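Local coordinates for protein N-terminal acetyltransferase B complex subunit MDM20 (Candida albicans, PDB 5K04) that serves as the non-catalytic subunit of the NatB N-terminal acetyltransferase, a helical scaffold that binds the NAT3 chain and probably supports its acetylation of protein N termini, at residues Y189-T192 / L193-S197; F126-F129 / N130-F133; I476-S479 / I480-G483; Y219-A222 / M223-A227. All coordinates share one frame; numbering follows the deposited sequence.

Interaction 1: residues Y189-T192 / L193-S197; sequences YVYT and LFLSS
The amide N of L193 is gripped by two carbonyls: it gives a sound bond to V190 O at 3.0 Å and a weak one to Y189 O at 3.3 Å. Its N-H thus leans from the i-4 carbonyl toward the i-3 one, and the chain follows that tighter pattern onward. F194 N reaches Y191 O at 3.0 Å in a nearly straight bond, 168° at the hydrogen, and L195 N bonds to T192 O, which closes a type I beta turn over T192-L195. All three i-3 donors sit above the plane of the carbonyl they use. Beyond the turn the chain extends through L195 and S196, and S196 is the N-cap of helix 197-204.

L195 points back at the helix and sets CD1 over one face of the Y191 ring, 4.1 Å from the centroid and 19° off the normal, a CH-pi contact. With CG anti to the backbone N (chi1 -170°), the Y191 ring lies where the returning L195 side chain can cover it. The hydroxyl of the same ring, Y191 OH, is hydrogen-bonded to E177. L193 swings the opposite way and brings CD2 to within 3.9 Å of Y189 CZ, while F194 lies alongside V190, with CE2 4.2 Å from V190 CG1. L193 and F194 also pack on helix 143-157, and V190 and Y191 on helix 162-177. This is a helix C-terminus unwinding through i-3 bonds into a short linker, which joins two successive helices of the all-helical scaffold, consistent with the TPR-like family of the protein.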
ATOM      1  N   TYR A 189      10.017 -25.636   4.185  1.00 43.47           N
ATOM      2  CA  TYR A 189      10.053 -24.460   3.319  1.00 37.20           C
ATOM      3  C   TYR A 189      11.443 -23.815   3.322  1.00 35.18           C
ATOM      4  O   TYR A 189      12.025 -23.570   2.258  1.00 23.98           O
ATOM      5  CB  TYR A 189       8.971 -23.463   3.753  1.00 33.66           C
ATOM      6  CG  TYR A 189       9.076 -22.093   3.092  1.00 33.45           C
ATOM      7  CD1 TYR A 189       8.571 -21.869   1.804  1.00 32.56           C
ATOM      8  CD2 TYR A 189       9.676 -21.018   3.763  1.00 28.31           C
ATOM      9  CE1 TYR A 189       8.684 -20.610   1.188  1.00 33.02           C
ATOM     10  CE2 TYR A 189       9.769 -19.752   3.169  1.00 35.17           C
ATOM     11  CZ  TYR A 189       9.282 -19.562   1.880  1.00 39.59           C
ATOM     12  OH  TYR A 189       9.383 -18.335   1.298  1.00 37.15           O
ATOM     13  N   VAL A 190      12.005 -23.567   4.516  1.00 39.89           N
ATOM     14  CA  VAL A 190      13.299 -22.890   4.610  1.00 38.80           C
ATOM     15  C   VAL A 190      14.351 -23.665   3.838  1.00 37.12           C
ATOM     16  O   VAL A 190      15.143 -23.092   3.080  1.00 34.64           O
ATOM     17  CB  VAL A 190      13.726 -22.710   6.080  1.00 36.86           C
ATOM     18  CG1 VAL A 190      15.140 -22.111   6.151  1.00 30.41           C
ATOM     19  CG2 VAL A 190      12.764 -21.805   6.803  1.00 32.83           C
ATOM     20  N   TYR A 191      14.372 -24.986   4.035  1.00 40.20           N
ATOM     21  CA  TYR A 191      15.317 -25.854   3.344  1.00 37.07           C
ATOM     22  C   TYR A 191      15.224 -25.664   1.829  1.00 38.54           C
ATOM     23  O   TYR A 191      16.248 -25.521   1.150  1.00 24.56           O
ATOM     24  CB  TYR A 191      15.052 -27.314   3.758  1.00 32.31           C
ATOM     25  CG  TYR A 191      16.091 -28.306   3.314  1.00 37.54           C
ATOM     26  CD1 TYR A 191      17.435 -27.986   3.341  1.00 39.43           C
ATOM     27  CD2 TYR A 191      15.734 -29.574   2.875  1.00 41.55           C
ATOM     28  CE1 TYR A 191      18.393 -28.885   2.918  1.00 36.48           C
ATOM     29  CE2 TYR A 191      16.697 -30.490   2.460  1.00 38.68           C
ATOM     30  CZ  TYR A 191      18.020 -30.144   2.483  1.00 37.05           C
ATOM     31  OH  TYR A 191      18.978 -31.060   2.074  1.00 32.83           O
ATOM     32  N   THR A 192      13.991 -25.623   1.284  1.00 42.70           N
ATOM     33  CA  THR A 192      13.812 -25.493  -0.164  1.00 36.71           C
ATOM     34  C   THR A 192      14.386 -24.193  -0.706  1.00 36.84           C
ATOM     35  O   THR A 192      14.660 -24.107  -1.907  1.00 27.45           O
ATOM     36  CB  THR A 192      12.340 -25.553  -0.557  1.00 32.01           C
ATOM     37  OG1 THR A 192      11.663 -24.422  -0.007  1.00 22.49           O
ATOM     38  CG2 THR A 192      11.692 -26.847  -0.070  1.00 35.40           C
ATOM     39  N   LEU A 193      14.583 -23.182   0.148  1.00 42.03           N
ATOM     40  CA  LEU A 193      15.151 -21.926  -0.333  1.00 38.28           C
ATOM     41  C   LEU A 193      16.581 -22.089  -0.836  1.00 36.76           C
ATOM     42  O   LEU A 193      17.074 -21.210  -1.542  1.00 32.21           O
ATOM     43  CB  LEU A 193      15.113 -20.864   0.767  1.00 35.80           C
ATOM     44  CG  LEU A 193      13.725 -20.560   1.342  1.00 41.77           C
ATOM     45  CD1 LEU A 193      13.874 -19.694   2.588  1.00 36.19           C
ATOM     46  CD2 LEU A 193      12.823 -19.881   0.286  1.00 33.73           C
ATOM     47  N   PHE A 194      17.257 -23.190  -0.507  1.00 40.93           N
ATOM     48  CA  PHE A 194      18.648 -23.384  -0.910  1.00 41.90           C
ATOM     49  C   PHE A 194      18.826 -24.537  -1.887  1.00 40.92           C
ATOM     50  O   PHE A 194      19.965 -24.932  -2.161  1.00 29.27           O
ATOM     51  CB  PHE A 194      19.523 -23.595   0.328  1.00 38.15           C
ATOM     52  CG  PHE A 194      19.295 -22.562   1.388  1.00 40.51           C
ATOM     53  CD1 PHE A 194      19.765 -21.265   1.217  1.00 36.25           C
ATOM     54  CD2 PHE A 194      18.566 -22.866   2.528  1.00 35.85           C
ATOM     55  CE1 PHE A 194      19.534 -20.292   2.182  1.00 41.44           C
ATOM     56  CE2 PHE A 194      18.319 -21.893   3.487  1.00 42.11           C
ATOM     57  CZ  PHE A 194      18.816 -20.606   3.321  1.00 35.70           C
ATOM     58  N   LEU A 195      17.728 -25.081  -2.418  1.00 44.11           N
ATOM     59  CA  LEU A 195      17.748 -26.295  -3.209  1.00 37.08           C
ATOM     60  C   LEU A 195      17.440 -26.019  -4.672  1.00 41.62           C
ATOM     61  O   LEU A 195      16.679 -25.109  -5.008  1.00 32.40           O
ATOM     62  CB  LEU A 195      16.729 -27.300  -2.687  1.00 37.26           C
ATOM     63  CG  LEU A 195      16.948 -27.810  -1.273  1.00 41.04           C
ATOM     64  CD1 LEU A 195      15.874 -28.837  -0.971  1.00 36.55           C
ATOM     65  CD2 LEU A 195      18.368 -28.399  -1.121  1.00 33.46           C
ATOM     66  N   SER A 196      17.996 -26.862  -5.538  1.00 47.87           N
ATOM     67  CA  SER A 196      17.625 -26.825  -6.937  1.00 39.33           C
ATOM     68  C   SER A 196      16.235 -27.421  -7.125  1.00 38.71           C
ATOM     69  O   SER A 196      15.678 -28.089  -6.248  1.00 28.20           O
ATOM     70  CB  SER A 196      18.637 -27.596  -7.788  1.00 35.34           C
ATOM     71  OG  SER A 196      18.586 -28.987  -7.505  1.00 28.09           O
ATOM     72  N   SER A 197      15.683 -27.171  -8.308  1.00 46.14           N
ATOM     73  CA  SER A 197      14.406 -27.764  -8.681  1.00 41.89           C
ATOM     74  C   SER A 197      14.471 -29.289  -8.611  1.00 45.24           C
ATOM     75  O   SER A 197      13.507 -29.939  -8.183  1.00 29.93           O
ATOM     76  CB  SER A 197      14.023 -27.288 -10.089  1.00 40.61           C
ATOM     77  OG  SER A 197      12.623 -27.326 -10.299  1.00 48.48           O
TER

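Interaction 2: residues F126-F129 / N130-F133; sequences FKVF and NRIF
The chain runs as regular alpha helix through F126-F133, four i-to-i+4 bonds joining the two halves. This is the start of helix 126-138, one helix of an all-helical, probably TPR-like array, packed against helices 109-120 and 143-157. The bond from I132 N to V128 O is the shortest of the four at 2.7 Å, and its donor lies nearly on the extension of the C=O bond.

Among the side chains, V128 and I132 make the close apolar pair, one turn apart: V128 CG1 meets I132 CD1 at 3.6 Å. V128 has CG1 anti to the backbone N (chi1 160°), which swings this methyl toward the following turn, where I132 extends CD1 to it. I132 continues onto C113, W116 and F117 of helix 109-120, so the pair borders that interface. F129 and F133 follow each other on the buried side. Both rings also meet F117, F129 in an edge-to-face contact, and F133 reaches W148 as well, which makes a small aromatic cluster between neighbouring helices.

The polar side chains find partners on neighbouring parts of the fold. K127 forms a salt bridge with E161, N130 ND2 bonds to S152, and R131 NE bonds to S95. R131 bends at chi2 and chi3, and its guanidinium carries K127 O over one face, with NH1 3.8 Å away. On the buried side, F129 O accepts the F133 amide at 2.9 Å and at the same time sits 3.0 Å above the plane of the F133 ring, displaced from its centre toward CG and CD2.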
ATOM      1  N   PHE A 126      20.397  -6.974   6.053  1.00 66.39           N
ATOM      2  CA  PHE A 126      20.368  -8.429   6.182  1.00 70.02           C
ATOM      3  C   PHE A 126      21.726  -9.007   6.565  1.00 57.17           C
ATOM      4  O   PHE A 126      21.782 -10.141   7.054  1.00 51.05           O
ATOM      5  CB  PHE A 126      19.874  -9.072   4.877  1.00 67.47           C
ATOM      6  CG  PHE A 126      18.449  -8.730   4.521  1.00 70.70           C
ATOM      7  CD1 PHE A 126      17.470  -8.664   5.491  1.00 74.80           C
ATOM      8  CD2 PHE A 126      18.094  -8.483   3.203  1.00 74.79           C
ATOM      9  CE1 PHE A 126      16.158  -8.351   5.151  1.00 73.85           C
ATOM     10  CE2 PHE A 126      16.788  -8.171   2.859  1.00 71.38           C
ATOM     11  CZ  PHE A 126      15.823  -8.107   3.831  1.00 68.61           C
ATOM     12  N   LYS A 127      22.818  -8.270   6.323  1.00 64.41           N
ATOM     13  CA  LYS A 127      24.128  -8.682   6.826  1.00 74.32           C
ATOM     14  C   LYS A 127      24.186  -8.575   8.339  1.00 65.93           C
ATOM     15  O   LYS A 127      24.877  -9.364   8.993  1.00 46.86           O
ATOM     16  CB  LYS A 127      25.241  -7.835   6.193  1.00 78.08           C
ATOM     17  CG  LYS A 127      25.732  -8.363   4.856  1.00 84.64           C
ATOM     18  CD  LYS A 127      26.503  -7.321   4.063  1.00 89.17           C
ATOM     19  CE  LYS A 127      26.789  -7.823   2.647  1.00 90.52           C
ATOM     20  NZ  LYS A 127      27.339  -6.752   1.770  1.00 94.55           N
ATOM     21  N   VAL A 128      23.459  -7.603   8.901  1.00 73.43           N
ATOM     22  CA  VAL A 128      23.354  -7.468  10.349  1.00 59.24           C
ATOM     23  C   VAL A 128      22.457  -8.562  10.925  1.00 46.86           C
ATOM     24  O   VAL A 128      22.830  -9.228  11.895  1.00 38.42           O
ATOM     25  CB  VAL A 128      22.856  -6.058  10.711  1.00 58.75           C
ATOM     26  CG1 VAL A 128      22.292  -6.035  12.106  1.00 61.10           C
ATOM     27  CG2 VAL A 128      24.007  -5.076  10.608  1.00 53.09           C
ATOM     28  N   PHE A 129      21.274  -8.778  10.326  1.00 44.06           N
ATOM     29  CA  PHE A 129      20.416  -9.881  10.749  1.00 46.58           C
ATOM     30  C   PHE A 129      21.210 -11.177  10.819  1.00 47.84           C
ATOM     31  O   PHE A 129      21.178 -11.897  11.822  1.00 36.57           O
ATOM     32  CB  PHE A 129      19.244 -10.062   9.777  1.00 50.52           C
ATOM     33  CG  PHE A 129      18.109  -9.095   9.968  1.00 63.73           C
ATOM     34  CD1 PHE A 129      18.341  -7.741  10.142  1.00 72.10           C
ATOM     35  CD2 PHE A 129      16.792  -9.545   9.916  1.00 67.60           C
ATOM     36  CE1 PHE A 129      17.285  -6.852  10.293  1.00 73.10           C
ATOM     37  CE2 PHE A 129      15.730  -8.665  10.070  1.00 72.79           C
ATOM     38  CZ  PHE A 129      15.979  -7.315  10.258  1.00 74.91           C
ATOM     39  N   ASN A 130      21.926 -11.486   9.735  1.00 49.93           N
ATOM     40  CA  ASN A 130      22.683 -12.722   9.641  1.00 47.77           C
ATOM     41  C   ASN A 130      23.848 -12.730  10.623  1.00 43.30           C
ATOM     42  O   ASN A 130      24.179 -13.775  11.194  1.00 32.70           O
ATOM     43  CB  ASN A 130      23.175 -12.897   8.204  1.00 41.30           C
ATOM     44  CG  ASN A 130      24.156 -14.022   8.064  1.00 37.38           C
ATOM     45  OD1 ASN A 130      25.360 -13.843   8.246  1.00 29.48           O
ATOM     46  ND2 ASN A 130      23.643 -15.207   7.745  1.00 44.97           N
ATOM     47  N   ARG A 131      24.471 -11.571  10.837  1.00 46.88           N
ATOM     48  CA  ARG A 131      25.512 -11.480  11.850  1.00 48.80           C
ATOM     49  C   ARG A 131      24.942 -11.682  13.251  1.00 42.37           C
ATOM     50  O   ARG A 131      25.539 -12.384  14.074  1.00 34.72           O
ATOM     51  CB  ARG A 131      26.239 -10.138  11.747  1.00 51.09           C
ATOM     52  CG  ARG A 131      27.415 -10.028  12.714  1.00 53.84           C
ATOM     53  CD  ARG A 131      28.621  -9.345  12.067  1.00 63.88           C
ATOM     54  NE  ARG A 131      28.384  -7.932  11.784  1.00 68.10           N
ATOM     55  CZ  ARG A 131      28.326  -7.404  10.566  1.00 74.11           C
ATOM     56  NH1 ARG A 131      28.496  -8.168   9.494  1.00 81.73           N
ATOM     57  NH2 ARG A 131      28.102  -6.106  10.423  1.00 77.18           N
ATOM     58  N   ILE A 132      23.791 -11.073  13.545  1.00 48.87           N
ATOM     59  CA  ILE A 132      23.168 -11.269  14.853  1.00 50.83           C
ATOM     60  C   ILE A 132      22.853 -12.736  15.063  1.00 50.02           C
ATOM     61  O   ILE A 132      23.172 -13.325  16.102  1.00 30.94           O
ATOM     62  CB  ILE A 132      21.893 -10.423  14.981  1.00 42.98           C
ATOM     63  CG1 ILE A 132      22.252  -8.945  14.990  1.00 43.61           C
ATOM     64  CG2 ILE A 132      21.115 -10.837  16.237  1.00 43.56           C
ATOM     65  CD1 ILE A 132      21.046  -8.038  14.816  1.00 49.12           C
ATOM     66  N   PHE A 133      22.222 -13.345  14.062  1.00 48.81           N
ATOM     67  CA  PHE A 133      21.834 -14.737  14.153  1.00 41.91           C
ATOM     68  C   PHE A 133      23.046 -15.658  14.249  1.00 40.52           C
ATOM     69  O   PHE A 133      22.970 -16.715  14.884  1.00 32.83           O
ATOM     70  CB  PHE A 133      20.953 -15.070  12.951  1.00 41.33           C
ATOM     71  CG  PHE A 133      19.652 -14.308  12.936  1.00 43.48           C
ATOM     72  CD1 PHE A 133      19.150 -13.743  14.098  1.00 45.78           C
ATOM     73  CD2 PHE A 133      18.924 -14.163  11.776  1.00 49.97           C
ATOM     74  CE1 PHE A 133      17.942 -13.036  14.097  1.00 39.75           C
ATOM     75  CE2 PHE A 133      17.718 -13.462  11.767  1.00 45.73           C
ATOM     76  CZ  PHE A 133      17.236 -12.894  12.928  1.00 44.60           C
TER

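Interaction 3: residues I476-S479 / I480-G483; sequences IKES and IIQG
I476-S479 and I480-G483 are consecutive turns of the long helix 456-485, linked by four regular backbone bonds from each carbonyl to the amide four residues on. The bond from G483 N to S479 O measures 2.7 Å, and that from Q482 N to E478 O 2.8 Å.

E478 and Q482 add a side-chain bond one turn apart on the same face. Q482 NE2 donates to E478 OE1 at 3.0 Å, meeting the anti lone pair of that oxygen, the one turned away from OE2. The bond is bent, 138° at the hydrogen, and the acceptor is tilted 29° out of the amide plane; carboxylate and amide planes stand almost perpendicular. E478 reaches its partner by a bend at chi2 (67°) that brings the carboxylate, and with it OE1, round to the amide; CG itself lies 3.3 Å from Q482 NE2. Q482 instead runs extended beyond CG, past E478 O.

The isoleucines face elsewhere. I480 lays CG1 3.2 Å from I476 O and packs with I476 against F495, F498 and S499 of helix 489-503, while both I480 and I481 touch I121. The helix also meets the catalytic partner: S479 OG is hydrogen-bonded to S33 of the NAT3 chain and to E475 O, and I476 and Q482 pack on V29 and I37 of that chain.

The negative charge of the carboxylate would strengthen its pull on the amide N-H, yet the bent geometry and the exposed setting of E478 suggest a modest bond. It ties one turn of helix to the next beside the subunit interface.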
ATOM      1  N   ILE A 476       3.783  -3.605  12.375  1.00 41.08           N
ATOM      2  CA  ILE A 476       4.571  -4.493  11.519  1.00 39.68           C
ATOM      3  C   ILE A 476       5.872  -4.909  12.201  1.00 41.25           C
ATOM      4  O   ILE A 476       6.306  -6.060  12.067  1.00 30.71           O
ATOM      5  CB  ILE A 476       4.825  -3.872  10.136  1.00 41.02           C
ATOM      6  CG1 ILE A 476       5.322  -4.978   9.208  1.00 43.51           C
ATOM      7  CG2 ILE A 476       5.835  -2.723  10.176  1.00 38.79           C
ATOM      8  CD1 ILE A 476       4.268  -6.008   8.903  1.00 34.56           C
ATOM      9  N   LYS A 477       6.490  -4.009  12.972  1.00 43.58           N
ATOM     10  CA  LYS A 477       7.661  -4.396  13.754  1.00 41.97           C
ATOM     11  C   LYS A 477       7.337  -5.580  14.654  1.00 43.11           C
ATOM     12  O   LYS A 477       8.056  -6.587  14.656  1.00 32.02           O
ATOM     13  CB  LYS A 477       8.164  -3.202  14.569  1.00 39.99           C
ATOM     14  CG  LYS A 477       9.296  -3.505  15.567  1.00 42.92           C
ATOM     15  CD  LYS A 477      10.212  -2.309  15.697  1.00 53.70           C
ATOM     16  CE  LYS A 477      11.288  -2.517  16.766  1.00 64.01           C
ATOM     17  NZ  LYS A 477      10.691  -2.631  18.125  1.00 75.16           N
ATOM     18  N   GLU A 478       6.236  -5.479  15.413  1.00 49.70           N
ATOM     19  CA  GLU A 478       5.818  -6.568  16.302  1.00 46.81           C
ATOM     20  C   GLU A 478       5.490  -7.844  15.519  1.00 41.00           C
ATOM     21  O   GLU A 478       5.831  -8.949  15.945  1.00 28.26           O
ATOM     22  CB  GLU A 478       4.614  -6.118  17.138  1.00 40.20           C
ATOM     23  CG  GLU A 478       4.113  -7.142  18.181  1.00 62.47           C
ATOM     24  CD  GLU A 478       5.103  -7.416  19.339  1.00 60.95           C
ATOM     25  OE1 GLU A 478       4.845  -8.343  20.134  1.00 59.02           O
ATOM     26  OE2 GLU A 478       6.122  -6.705  19.452  1.00 58.39           O
ATOM     27  N   SER A 479       4.844  -7.700  14.360  1.00 43.70           N
ATOM     28  CA  SER A 479       4.587  -8.841  13.482  1.00 45.25           C
ATOM     29  C   SER A 479       5.884  -9.556  13.090  1.00 45.26           C
ATOM     30  O   SER A 479       5.940 -10.793  13.072  1.00 26.97           O
ATOM     31  CB  SER A 479       3.834  -8.358  12.234  1.00 39.93           C
ATOM     32  OG  SER A 479       2.612  -7.735  12.595  1.00 39.88           O
ATOM     33  N   ILE A 480       6.934  -8.789  12.772  1.00 39.48           N
ATOM     34  CA  ILE A 480       8.230  -9.377  12.435  1.00 43.48           C
ATOM     35  C   ILE A 480       8.825 -10.119  13.628  1.00 37.06           C
ATOM     36  O   ILE A 480       9.394 -11.206  13.480  1.00 34.02           O
ATOM     37  CB  ILE A 480       9.186  -8.286  11.919  1.00 42.65           C
ATOM     38  CG1 ILE A 480       8.670  -7.716  10.592  1.00 35.90           C
ATOM     39  CG2 ILE A 480      10.590  -8.850  11.779  1.00 34.73           C
ATOM     40  CD1 ILE A 480       9.458  -6.530  10.091  1.00 38.31           C
ATOM     41  N   ILE A 481       8.689  -9.555  14.827  1.00 42.61           N
ATOM     42  CA  ILE A 481       9.235 -10.189  16.028  1.00 42.91           C
ATOM     43  C   ILE A 481       8.495 -11.483  16.324  1.00 37.16           C
ATOM     44  O   ILE A 481       9.104 -12.525  16.605  1.00 31.60           O
ATOM     45  CB  ILE A 481       9.168  -9.213  17.222  1.00 40.20           C
ATOM     46  CG1 ILE A 481      10.167  -8.063  17.037  1.00 45.51           C
ATOM     47  CG2 ILE A 481       9.411  -9.930  18.547  1.00 39.95           C
ATOM     48  CD1 ILE A 481      10.176  -7.049  18.184  1.00 42.73           C
ATOM     49  N   GLN A 482       7.167 -11.431  16.267  1.00 37.69           N
ATOM     50  CA  GLN A 482       6.350 -12.612  16.537  1.00 40.97           C
ATOM     51  C   GLN A 482       6.501 -13.651  15.438  1.00 30.93           C
ATOM     52  O   GLN A 482       6.500 -14.858  15.709  1.00 34.07           O
ATOM     53  CB  GLN A 482       4.882 -12.205  16.675  1.00 44.81           C
ATOM     54  CG  GLN A 482       4.561 -11.370  17.893  1.00 58.42           C
ATOM     55  CD  GLN A 482       3.136 -10.835  17.859  1.00 79.13           C
ATOM     56  OE1 GLN A 482       2.378 -11.106  16.921  1.00 80.79           O
ATOM     57  NE2 GLN A 482       2.765 -10.068  18.883  1.00 91.59           N
ATOM     58  N   GLY A 483       6.594 -13.203  14.185  1.00 38.31           N
ATOM     59  CA  GLY A 483       6.796 -14.146  13.099  1.00 40.44           C
ATOM     60  C   GLY A 483       8.096 -14.914  13.238  1.00 42.84           C
ATOM     61  O   GLY A 483       8.156 -16.097  12.915  1.00 28.93           O
TER

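Interaction 4: residues Y219-A222 / M223-A227; sequences YMKA and MKENA
M223 lies across the Y219 ring: its sulfur stands over the centre of one face, 3.8 Å from the centroid and 7° off the normal, a Met-aromatic contact. The methyl CE runs on outward over the hydroxyl end, 3.4 Å from Y219 CZ and 3.5 Å from Y219 OH. Two torsions bring this about. The tyrosine has CG anti to the backbone N (chi1 -173°), and the methionine turns at chi3 (129°) so that CE follows the ring. M223 SD is also 3.3 Å from Y219 O, the carbonyl that accepts M223 N. Y235 meets the same tyrosine ring edge-to-face from helix 229-242.

The K221 and E225 side chains run alongside each other in the same direction. Their charges stop 4.3 Å apart, NZ to OE2, beyond a salt bridge, and it is K221 CE that comes closest to OE2, at 3.2 Å. The other oxygen, E225 OE1, is bonded to S197 OG.

At the helix end N226 N bonds to A222 O at 2.8 Å. A227, with positive phi, sends its amide back to K224 O as part of a Schellman motif. N226 ND2 turns to S197 O and E201.

A polarisable sulfur thus rests on the pi face of the ring inside the helix packing, while outside the lysine's positive charge probably steadies the carboxylate only through space.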
ATOM      1  N   TYR A 219       6.110 -28.020  -5.064  1.00 41.97           N
ATOM      2  CA  TYR A 219       6.342 -29.360  -5.581  1.00 42.71           C
ATOM      3  C   TYR A 219       5.933 -29.462  -7.046  1.00 45.55           C
ATOM      4  O   TYR A 219       6.638 -30.074  -7.859  1.00 33.83           O
ATOM      5  CB  TYR A 219       5.576 -30.369  -4.724  1.00 47.65           C
ATOM      6  CG  TYR A 219       5.848 -31.822  -5.037  1.00 43.38           C
ATOM      7  CD1 TYR A 219       7.136 -32.285  -5.269  1.00 43.48           C
ATOM      8  CD2 TYR A 219       4.808 -32.744  -5.055  1.00 41.30           C
ATOM      9  CE1 TYR A 219       7.365 -33.631  -5.544  1.00 44.16           C
ATOM     10  CE2 TYR A 219       5.029 -34.079  -5.328  1.00 46.40           C
ATOM     11  CZ  TYR A 219       6.306 -34.522  -5.577  1.00 44.57           C
ATOM     12  OH  TYR A 219       6.528 -35.854  -5.857  1.00 37.95           O
ATOM     13  N   MET A 220       4.782 -28.879  -7.398  1.00 49.88           N
ATOM     14  CA  MET A 220       4.292 -28.980  -8.770  1.00 46.05           C
ATOM     15  C   MET A 220       5.160 -28.159  -9.717  1.00 38.41           C
ATOM     16  O   MET A 220       5.452 -28.594 -10.835  1.00 28.05           O
ATOM     17  CB  MET A 220       2.820 -28.542  -8.844  1.00 40.23           C
ATOM     18  CG  MET A 220       1.816 -29.638  -8.437  1.00 37.23           C
ATOM     19  SD  MET A 220       0.129 -29.301  -8.841  1.00 27.05           S
ATOM     20  CE  MET A 220      -0.203 -28.216  -7.534  1.00 33.76           C
ATOM     21  N   LYS A 221       5.596 -26.974  -9.272  1.00 43.80           N
ATOM     22  CA  LYS A 221       6.474 -26.140 -10.084  1.00 45.02           C
ATOM     23  C   LYS A 221       7.809 -26.829 -10.338  1.00 45.61           C
ATOM     24  O   LYS A 221       8.358 -26.753 -11.444  1.00 39.48           O
ATOM     25  CB  LYS A 221       6.687 -24.802  -9.379  1.00 42.11           C
ATOM     26  CG  LYS A 221       7.675 -23.902 -10.053  1.00 43.22           C
ATOM     27  CD  LYS A 221       7.897 -22.626  -9.253  1.00 50.10           C
ATOM     28  CE  LYS A 221       8.879 -21.733  -9.998  1.00 61.32           C
ATOM     29  NZ  LYS A 221       9.224 -20.521  -9.235  1.00 68.58           N
ATOM     30  N   ALA A 222       8.334 -27.511  -9.320  1.00 42.09           N
ATOM     31  CA  ALA A 222       9.592 -28.230  -9.467  1.00 42.74           C
ATOM     32  C   ALA A 222       9.468 -29.351 -10.492  1.00 42.18           C
ATOM     33  O   ALA A 222      10.270 -29.431 -11.435  1.00 32.16           O
ATOM     34  CB  ALA A 222      10.033 -28.766  -8.105  1.00 37.24           C
ATOM     35  N   MET A 223       8.447 -30.211 -10.342  1.00 44.85           N
ATOM     36  CA  MET A 223       8.225 -31.298 -11.298  1.00 41.60           C
ATOM     37  C   MET A 223       8.116 -30.780 -12.719  1.00 42.87           C
ATOM     38  O   MET A 223       8.658 -31.378 -13.657  1.00 36.74           O
ATOM     39  CB  MET A 223       6.951 -32.053 -10.954  1.00 44.63           C
ATOM     40  CG  MET A 223       7.020 -32.863  -9.688  1.00 38.02           C
ATOM     41  SD  MET A 223       5.375 -32.931  -9.050  1.00 28.54           S
ATOM     42  CE  MET A 223       5.455 -34.618  -8.910  1.00 31.06           C
ATOM     43  N   LYS A 224       7.400 -29.675 -12.902  1.00 46.63           N
ATOM     44  CA  LYS A 224       7.279 -29.108 -14.236  1.00 51.16           C
ATOM     45  C   LYS A 224       8.642 -28.691 -14.766  1.00 50.10           C
ATOM     46  O   LYS A 224       9.000 -29.014 -15.903  1.00 44.58           O
ATOM     47  CB  LYS A 224       6.312 -27.925 -14.208  1.00 50.23           C
ATOM     48  CG  LYS A 224       5.974 -27.356 -15.571  1.00 51.48           C
ATOM     49  CD  LYS A 224       5.375 -25.973 -15.398  1.00 65.03           C
ATOM     50  CE  LYS A 224       5.029 -25.326 -16.726  1.00 68.76           C
ATOM     51  NZ  LYS A 224       4.528 -23.945 -16.458  1.00 75.09           N
ATOM     52  N   GLU A 225       9.428 -27.991 -13.937  1.00 51.94           N
ATOM     53  CA  GLU A 225      10.759 -27.550 -14.346  1.00 52.81           C
ATOM     54  C   GLU A 225      11.692 -28.730 -14.612  1.00 48.80           C
ATOM     55  O   GLU A 225      12.547 -28.660 -15.499  1.00 37.72           O
ATOM     56  CB  GLU A 225      11.357 -26.624 -13.280  1.00 54.74           C
ATOM     57  CG  GLU A 225      11.197 -25.131 -13.608  1.00 64.46           C
ATOM     58  CD  GLU A 225      11.276 -24.227 -12.377  1.00 69.64           C
ATOM     59  OE1 GLU A 225      12.190 -24.424 -11.545  1.00 66.99           O
ATOM     60  OE2 GLU A 225      10.412 -23.328 -12.246  1.00 61.95           O
ATOM     61  N   ASN A 226      11.551 -29.818 -13.851  1.00 50.18           N
ATOM     62  CA  ASN A 226      12.363 -31.007 -14.085  1.00 46.98           C
ATOM     63  C   ASN A 226      11.837 -31.876 -15.226  1.00 45.79           C
ATOM     64  O   ASN A 226      12.469 -32.887 -15.556  1.00 34.90           O
ATOM     65  CB  ASN A 226      12.446 -31.855 -12.812  1.00 41.29           C
ATOM     66  CG  ASN A 226      12.927 -31.069 -11.599  1.00 45.24           C
ATOM     67  OD1 ASN A 226      13.619 -30.046 -11.728  1.00 32.76           O
ATOM     68  ND2 ASN A 226      12.556 -31.554 -10.397  1.00 46.22           N
ATOM     69  N   ALA A 227      10.709 -31.505 -15.838  1.00 51.41           N
ATOM     70  CA  ALA A 227      10.048 -32.318 -16.866  1.00 47.61           C
ATOM     71  C   ALA A 227       9.640 -33.677 -16.309  1.00 45.86           C
ATOM     72  O   ALA A 227       9.696 -34.694 -17.008  1.00 37.63           O
ATOM     73  CB  ALA A 227      10.922 -32.480 -18.118  1.00 41.26           C
TER

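How the interactions relate
From the N terminus the contacts come in series as interactions 2, 1, 4 and 3; none nests within or crosses another, and each closes only a single turn of helix or a helix end. Interaction 2 opens helix 126-138. Interaction 1 ends helix 185-192, and its S197 begins the helix that leads toward interaction 4. Those two touch through S197, which joins the start of helix 197-204 to the end of helix 213-225. Interaction 3 lies far along the chain but folds back beside interaction 2, about 17 Å between centres, through I121 and helix 489-503, a helix that also touches interaction 1; helix 456-485 separately meets the NAT3 chain.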